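PDB 2P3W: probable serine protease HTRA3 from Homo sapiens, which is probably a serine protease of the HtrA family, whose PDZ domain binds the C-terminal end of peptide ligands. Local coordinates for residues Asn45-Ser48 with Gln49-Gly52. Sequence-based numbering, arbitrary orientation.
Sequences NSPS and QRGG
The guanidinium of R50 lies flat over the S46-P47 peptide link, with S46 C and P47 N both 3.3 Å from its plane and set toward the rim of the group. A bend at chi3 (-65°) folds the arginine back toward the start of the helix, where it runs alongside P47 and brings NH2 within 3.4 Å of the proline CG. At the edge of the group, NH1 makes a weak, bent hydrogen bond to N45 O, while NH2 forms a salt bridge with E101 on strand 92-103, a strand that P47 also touches. S46 is the N-cap: chi1 of 63° sets OG between its backbone N and carbonyl carbon, facing the first turn, where it accepts nearly straight from Q49 N at 3.1 Å and donates in turn to A43 O. This short helix of the PDZ fold, 47-51, links strand 37-42 to strand 58-62 of the sheet. R50 N donates to S46 O and G51 N to P47 O, both at 2.9 Å. G52, at positive phi (107°), ends the helix in a Schellman motif, its N weakly bonded to both S48 O (3.1 Å) and Q49 O. The buried S48 OG bonds to I8 O.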
loop_
_atom_site.group_PDB
_atom_site.type_symbol
_atom_site.label_atom_id
_atom_site.label_comp_id
_atom_site.label_asym_id
_atom_site.label_seq_id
_atom_site.Cartn_x
_atom_site.Cartn_y
_atom_site.Cartn_z
ATOM N N ASN A 45 -2.673 8.751 0.837
ATOM C CA ASN A 45 -2.981 9.781 -0.187
ATOM C C ASN A 45 -3.800 9.158 -1.309
ATOM O O ASN A 45 -3.434 9.236 -2.461
ATOM C CB ASN A 45 -1.687 10.326 -0.741
ATOM C CG ASN A 45 -0.963 11.191 0.266
ATOM O OD1 ASN A 45 -1.501 12.212 0.688
ATOM N ND2 ASN A 45 0.249 10.784 0.670
ATOM N N SER A 46 -4.917 8.540 -0.958
ATOM C CA SER A 46 -5.623 7.686 -1.888
ATOM C C SER A 46 -7.113 8.034 -1.980
ATOM O O SER A 46 -7.658 8.722 -1.109
ATOM C CB SER A 46 -5.537 6.239 -1.393
ATOM O OG SER A 46 -6.188 6.122 -0.140
ATOM N N PRO A 47 -7.774 7.545 -3.032
ATOM C CA PRO A 47 -9.231 7.694 -3.113
ATOM C C PRO A 47 -9.963 7.213 -1.854
ATOM O O PRO A 47 -10.918 7.856 -1.420
ATOM C CB PRO A 47 -9.590 6.853 -4.318
ATOM C CG PRO A 47 -8.380 6.947 -5.166
ATOM C CD PRO A 47 -7.247 6.874 -4.231
ATOM N N SER A 48 -9.528 6.087 -1.290
ATOM C CA SER A 48 -10.180 5.522 -0.114
ATOM C C SER A 48 -9.994 6.414 1.138
ATOM O O SER A 48 -10.954 6.669 1.883
ATOM C CB SER A 48 -9.743 4.088 0.115
ATOM O OG SER A 48 -10.122 3.264 -0.975
ATOM N N GLN A 49 -8.792 6.954 1.324
ATOM C CA GLN A 49 -8.565 7.874 2.434
ATOM C C GLN A 49 -9.400 9.156 2.265
ATOM O O GLN A 49 -10.120 9.592 3.179
ATOM C CB GLN A 49 -7.082 8.196 2.588
ATOM C CG GLN A 49 -6.781 9.087 3.785
ATOM C CD GLN A 49 -7.118 8.449 5.133
ATOM O OE1 GLN A 49 -6.916 7.245 5.347
ATOM N NE2 GLN A 49 -7.584 9.281 6.080
ATOM N N ARG A 50 -9.359 9.735 1.072
ATOM C CA ARG A 50 -10.096 10.976 0.807
ATOM C C ARG A 50 -11.610 10.778 0.945
ATOM O O ARG A 50 -12.344 11.684 1.365
ATOM C CB ARG A 50 -9.785 11.470 -0.601
ATOM C CG ARG A 50 -8.349 11.941 -0.804
ATOM C CD ARG A 50 -8.143 12.565 -2.209
ATOM N NE ARG A 50 -8.291 11.696 -3.384
ATOM C CZ ARG A 50 -7.312 10.968 -3.941
ATOM N NH1 ARG A 50 -6.100 10.931 -3.395
ATOM N NH2 ARG A 50 -7.544 10.243 -5.037
ATOM N N GLY A 51 -12.058 9.578 0.589
ATOM C CA GLY A 51 -13.483 9.261 0.521
ATOM C C GLY A 51 -14.108 8.813 1.823
ATOM O O GLY A 51 -15.349 8.753 1.912
ATOM N N GLY A 52 -13.281 8.508 2.827
ATOM C CA GLY A 52 -13.769 8.189 4.187
ATOM C C GLY A 52 -13.710 6.740 4.636
ATOM O O GLY A 52 -14.193 6.393 5.723
#